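Local structure of ssDNA binding RNA Polymerase cofactor (Pseudomonas phage LUZ7, 6QLC) at residues Met56-Gly68 with Thr74-Arg86. The protein binds single-stranded DNA and serves as a cofactor of RNA polymerase, probably acting as a transcription regulator in this N4-related phage. Residues are numbered along the deposited sequence; the frame is centred on the assembly and turned at random.
Sequences MQLQEFLTVDDKG and TAYAERCKKLVSR
Leu83 CD1 meets two leucines of 56-68, packing 3.6 Å from Leu58 CD2 and coming tip to tip with Leu62 CD1, while its other methyl, CD2, lies against Phe61 CE2. Leu62 CD2 lies 4.0 Å from Arg79 CB, and its CD1 packs more loosely near Cys80 SG. Phe61 holds chi1 at -178°, its CG turned away from the backbone N, which brings the ring across the Arg79 chain; Arg79 CD sits over one ring face, 3.7 Å from the centroid, in a CH-pi contact, and the ring and guanidinium planes are nearly parallel. Lys82 crosses the ring at about a right angle, its NZ approaching Phe61 CZ obliquely. From there the extended arginine reaches the polar edge. Its NH1 gives a straight bond of 2.8 Å to Phe61 O, which lies near the guanidinium plane, and a weak, bent one to Val64 O. Arg79 NH2 adds a salt bridge to Asp66 OD2, 3.4 Å away, whose hydrogen bond is weak. One arginine thus ties down the chain where it leaves helix 53-61. Leu62 O lies at the edge of the Tyr76 ring, whose OH bonds to Leu91 N of the second subunit. The two helices form a roughly antiparallel helical hairpin, the axes of 56-61 and 74-86 coming within 11.4 Å with 139° between their N-to-C directions, and Leu62 continues its packing onto Leu29 of strand 27-34.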
loop_
_atom_site.group_PDB
_atom_site.type_symbol
_atom_site.label_atom_id
_atom_site.label_comp_id
_atom_site.label_asym_id
_atom_site.label_seq_id
_atom_site.Cartn_x
_atom_site.Cartn_y
_atom_site.Cartn_z
ATOM N N MET A 56 9.510 -6.979 -9.732
ATOM C CA MET A 56 9.621 -8.347 -10.215
ATOM C C MET A 56 10.016 -9.296 -9.099
ATOM O O MET A 56 9.588 -10.454 -9.079
ATOM C CB MET A 56 10.638 -8.422 -11.359
ATOM C CG MET A 56 10.381 -7.426 -12.478
ATOM S SD MET A 56 8.660 -7.460 -12.998
ATOM C CE MET A 56 8.576 -9.106 -13.662
ATOM N N GLN A 57 10.861 -8.839 -8.176
ATOM C CA GLN A 57 11.098 -9.621 -6.967
ATOM C C GLN A 57 9.794 -9.856 -6.197
ATOM O O GLN A 57 9.592 -10.925 -5.605
ATOM C CB GLN A 57 12.118 -8.905 -6.086
ATOM C CG GLN A 57 12.498 -9.662 -4.833
ATOM C CD GLN A 57 13.345 -8.834 -3.897
ATOM O OE1 GLN A 57 13.509 -7.623 -4.093
ATOM N NE2 GLN A 57 13.890 -9.479 -2.869
ATOM N N LEU A 58 8.906 -8.859 -6.184
ATOM C CA LEU A 58 7.619 -9.007 -5.505
ATOM C C LEU A 58 6.729 -9.974 -6.265
ATOM O O LEU A 58 6.169 -10.909 -5.680
ATOM C CB LEU A 58 6.923 -7.654 -5.378
ATOM C CG LEU A 58 7.112 -6.845 -4.100
ATOM C CD1 LEU A 58 6.491 -5.476 -4.278
ATOM C CD2 LEU A 58 6.498 -7.559 -2.923
ATOM N N GLN A 59 6.602 -9.758 -7.580
ATOM C CA GLN A 59 5.851 -10.664 -8.443
ATOM C C GLN A 59 6.313 -12.111 -8.285
ATOM O O GLN A 59 5.498 -13.014 -8.077
ATOM C CB GLN A 59 5.980 -10.200 -9.890
ATOM C CG GLN A 59 4.952 -10.762 -10.842
ATOM C CD GLN A 59 5.038 -10.123 -12.221
ATOM O OE1 GLN A 59 4.407 -9.091 -12.492
ATOM N NE2 GLN A 59 5.832 -10.730 -13.096
ATOM N N GLU A 60 7.622 -12.352 -8.363
ATOM C CA GLU A 60 8.112 -13.721 -8.218
ATOM C C GLU A 60 7.736 -14.290 -6.862
ATOM O O GLU A 60 7.347 -15.459 -6.747
ATOM C CB GLU A 60 9.634 -13.765 -8.381
ATOM C CG GLU A 60 10.118 -14.147 -9.760
ATOM C CD GLU A 60 11.634 -14.194 -9.825
ATOM O OE1 GLU A 60 12.234 -13.261 -10.411
ATOM O OE2 GLU A 60 12.220 -15.154 -9.273
ATOM N N PHE A 61 7.892 -13.484 -5.819
ATOM C CA PHE A 61 7.621 -13.941 -4.469
ATOM C C PHE A 61 6.176 -14.392 -4.316
ATOM O O PHE A 61 5.898 -15.352 -3.591
ATOM C CB PHE A 61 7.941 -12.814 -3.502
ATOM C CG PHE A 61 7.752 -13.173 -2.084
ATOM C CD1 PHE A 61 8.609 -14.063 -1.470
ATOM C CD2 PHE A 61 6.713 -12.615 -1.355
ATOM C CE1 PHE A 61 8.448 -14.391 -0.144
ATOM C CE2 PHE A 61 6.534 -12.942 -0.026
ATOM C CZ PHE A 61 7.405 -13.828 0.582
ATOM N N LEU A 62 5.258 -13.744 -5.027
ATOM C CA LEU A 62 3.831 -13.998 -4.892
ATOM C C LEU A 62 3.281 -14.933 -5.961
ATOM O O LEU A 62 2.060 -15.058 -6.082
ATOM C CB LEU A 62 3.064 -12.679 -4.925
ATOM C CG LEU A 62 3.369 -11.753 -3.757
ATOM C CD1 LEU A 62 2.291 -10.695 -3.662
ATOM C CD2 LEU A 62 3.445 -12.578 -2.481
ATOM N N THR A 63 4.148 -15.584 -6.744
ATOM C CA THR A 63 3.701 -16.458 -7.832
ATOM C C THR A 63 4.416 -17.798 -7.887
ATOM O O THR A 63 3.829 -18.763 -8.391
ATOM C CB THR A 63 3.892 -15.777 -9.190
ATOM O OG1 THR A 63 5.259 -15.379 -9.313
ATOM C CG2 THR A 63 3.013 -14.563 -9.327
ATOM N N VAL A 64 5.648 -17.900 -7.393
ATOM C CA VAL A 64 6.535 -19.014 -7.687
ATOM C C VAL A 64 7.299 -19.368 -6.417
ATOM O O VAL A 64 7.573 -18.503 -5.582
ATOM C CB VAL A 64 7.446 -18.622 -8.876
ATOM C CG1 VAL A 64 8.781 -19.337 -8.847
ATOM C CG2 VAL A 64 6.707 -18.846 -10.198
ATOM N N ASP A 65 7.621 -20.657 -6.253
ATOM C CA ASP A 65 8.094 -21.184 -4.975
ATOM C C ASP A 65 9.601 -21.443 -4.935
ATOM O O ASP A 65 10.042 -22.327 -4.192
ATOM C CB ASP A 65 7.333 -22.465 -4.624
ATOM C CG ASP A 65 7.691 -23.645 -5.530
ATOM O OD1 ASP A 65 8.220 -23.418 -6.639
ATOM O OD2 ASP A 65 7.421 -24.804 -5.136
ATOM N N ASP A 66 10.394 -20.659 -5.675
ATOM C CA ASP A 66 11.837 -20.888 -5.870
ATOM C C ASP A 66 12.115 -22.362 -6.173
ATOM O O ASP A 66 12.932 -23.027 -5.533
ATOM C CB ASP A 66 12.689 -20.361 -4.696
ATOM C CG ASP A 66 12.305 -20.944 -3.340
ATOM O OD1 ASP A 66 12.796 -22.036 -2.983
ATOM O OD2 ASP A 66 11.520 -20.294 -2.617
ATOM N N LYS A 67 11.355 -22.873 -7.156
ATOM C CA LYS A 67 11.629 -24.117 -7.866
ATOM C C LYS A 67 10.993 -24.035 -9.247
ATOM O O LYS A 67 10.890 -25.056 -9.937
ATOM C CB LYS A 67 11.093 -25.356 -7.133
ATOM C CG LYS A 67 12.079 -26.023 -6.199
ATOM C CD LYS A 67 11.528 -27.335 -5.642
ATOM C CE LYS A 67 12.128 -28.551 -6.343
ATOM N NZ LYS A 67 12.303 -29.717 -5.420
ATOM N N GLY A 68 10.556 -22.846 -9.653
ATOM C CA GLY A 68 9.775 -22.663 -10.858
ATOM C C GLY A 68 8.292 -22.833 -10.586
ATOM O O GLY A 68 7.460 -22.154 -11.198
ATOM N N THR A 74 -2.520 -21.826 -0.710
ATOM C CA THR A 74 -2.067 -21.769 0.673
ATOM C C THR A 74 -0.737 -21.032 0.790
ATOM O O THR A 74 -0.606 -20.082 1.570
ATOM C CB THR A 74 -1.951 -23.185 1.228
ATOM O OG1 THR A 74 -3.266 -23.731 1.389
ATOM C CG2 THR A 74 -1.240 -23.165 2.562
ATOM N N ALA A 75 0.258 -21.443 0.003
ATOM C CA ALA A 75 1.562 -20.786 0.066
ATOM C C ALA A 75 1.460 -19.326 -0.343
ATOM O O ALA A 75 2.082 -18.453 0.268
ATOM C CB ALA A 75 2.570 -21.524 -0.815
ATOM N N TYR A 76 0.672 -19.042 -1.374
ATOM C CA TYR A 76 0.414 -17.663 -1.759
ATOM C C TYR A 76 -0.167 -16.870 -0.587
ATOM O O TYR A 76 0.385 -15.837 -0.184
ATOM C CB TYR A 76 -0.507 -17.655 -2.977
ATOM C CG TYR A 76 -1.145 -16.323 -3.290
ATOM C CD1 TYR A 76 -0.469 -15.366 -4.023
ATOM C CD2 TYR A 76 -2.431 -16.032 -2.863
ATOM C CE1 TYR A 76 -1.040 -14.161 -4.312
ATOM C CE2 TYR A 76 -3.020 -14.819 -3.148
ATOM C CZ TYR A 76 -2.320 -13.887 -3.870
ATOM O OH TYR A 76 -2.902 -12.674 -4.159
ATOM N N ALA A 77 -1.250 -17.369 0.018
ATOM C CA ALA A 77 -1.875 -16.621 1.109
ATOM C C ALA A 77 -0.910 -16.439 2.277
ATOM O O ALA A 77 -0.873 -15.375 2.906
ATOM C CB ALA A 77 -3.161 -17.317 1.560
ATOM N N GLU A 78 -0.101 -17.462 2.563
ATOM C CA GLU A 78 0.910 -17.343 3.604
ATOM C C GLU A 78 1.888 -16.214 3.287
ATOM O O GLU A 78 2.194 -15.382 4.150
ATOM C CB GLU A 78 1.654 -18.672 3.758
ATOM C CG GLU A 78 0.857 -19.749 4.463
ATOM C CD GLU A 78 0.579 -19.399 5.911
ATOM O OE1 GLU A 78 1.547 -19.311 6.703
ATOM O OE2 GLU A 78 -0.606 -19.199 6.256
ATOM N N ARG A 79 2.380 -16.166 2.045
ATOM C CA ARG A 79 3.368 -15.153 1.682
ATOM C C ARG A 79 2.759 -13.758 1.689
ATOM O O ARG A 79 3.406 -12.799 2.125
ATOM C CB ARG A 79 3.969 -15.465 0.308
ATOM C CG ARG A 79 4.893 -16.684 0.297
ATOM C CD ARG A 79 5.803 -16.719 -0.956
ATOM N NE ARG A 79 6.853 -17.732 -0.827
ATOM C CZ ARG A 79 7.640 -18.136 -1.823
ATOM N NH1 ARG A 79 7.502 -17.626 -3.050
ATOM N NH2 ARG A 79 8.553 -19.070 -1.588
ATOM N N CYS A 80 1.534 -13.616 1.183
ATOM C CA CYS A 80 0.836 -12.336 1.317
ATOM C C CYS A 80 0.838 -11.888 2.770
ATOM O O CYS A 80 1.199 -10.749 3.093
ATOM C CB CYS A 80 -0.594 -12.456 0.801
ATOM S SG CYS A 80 -0.740 -12.494 -1.003
ATOM N N LYS A 81 0.504 -12.802 3.674
ATOM C CA LYS A 81 0.480 -12.440 5.083
ATOM C C LYS A 81 1.867 -12.018 5.547
ATOM O O LYS A 81 2.017 -10.985 6.211
ATOM C CB LYS A 81 -0.061 -13.610 5.905
ATOM C CG LYS A 81 -1.571 -13.522 6.127
ATOM C CD LYS A 81 -2.174 -14.880 6.469
ATOM C CE LYS A 81 -1.455 -15.524 7.648
ATOM N NZ LYS A 81 -1.957 -16.897 7.944
ATOM N N LYS A 82 2.896 -12.778 5.160
ATOM C CA LYS A 82 4.259 -12.458 5.565
ATOM C C LYS A 82 4.677 -11.069 5.092
ATOM O O LYS A 82 5.306 -10.323 5.846
ATOM C CB LYS A 82 5.228 -13.518 5.043
ATOM C CG LYS A 82 6.632 -13.419 5.656
ATOM C CD LYS A 82 7.679 -14.049 4.765
ATOM C CE LYS A 82 8.784 -13.057 4.403
ATOM N NZ LYS A 82 9.788 -13.630 3.437
ATOM N N LEU A 83 4.333 -10.697 3.851
ATOM C CA LEU A 83 4.518 -9.314 3.415
ATOM C C LEU A 83 3.902 -8.336 4.410
ATOM O O LEU A 83 4.605 -7.511 5.008
ATOM C CB LEU A 83 3.906 -9.107 2.030
ATOM C CG LEU A 83 4.691 -9.524 0.791
ATOM C CD1 LEU A 83 4.198 -8.825 -0.471
ATOM C CD2 LEU A 83 6.155 -9.269 0.997
ATOM N N VAL A 84 2.575 -8.412 4.591
ATOM C CA VAL A 84 1.840 -7.578 5.544
ATOM C C VAL A 84 2.603 -7.459 6.861
ATOM O O VAL A 84 2.856 -6.353 7.348
ATOM C CB VAL A 84 0.419 -8.131 5.790
ATOM C CG1 VAL A 84 -0.297 -7.304 6.836
ATOM C CG2 VAL A 84 -0.373 -8.105 4.525
ATOM N N SER A 85 3.023 -8.596 7.413
ATOM C CA SER A 85 3.666 -8.605 8.721
ATOM C C SER A 85 4.912 -7.721 8.792
ATOM O O SER A 85 5.304 -7.320 9.890
ATOM C CB SER A 85 4.021 -10.045 9.098
ATOM O OG SER A 85 5.362 -10.345 8.792
ATOM N N ARG A 86 5.543 -7.402 7.668
ATOM C CA ARG A 86 6.747 -6.590 7.688
ATOM C C ARG A 86 6.554 -5.215 7.085
ATOM O O ARG A 86 7.501 -4.420 7.074
ATOM C CB ARG A 86 7.864 -7.321 6.958
ATOM C CG ARG A 86 7.862 -8.791 7.276
ATOM C CD ARG A 86 9.018 -9.147 8.172
ATOM N NE ARG A 86 10.283 -8.869 7.507
ATOM C CZ ARG A 86 10.875 -9.711 6.668
ATOM N NH1 ARG A 86 10.316 -10.887 6.403
ATOM N NH2 ARG A 86 12.026 -9.380 6.102
#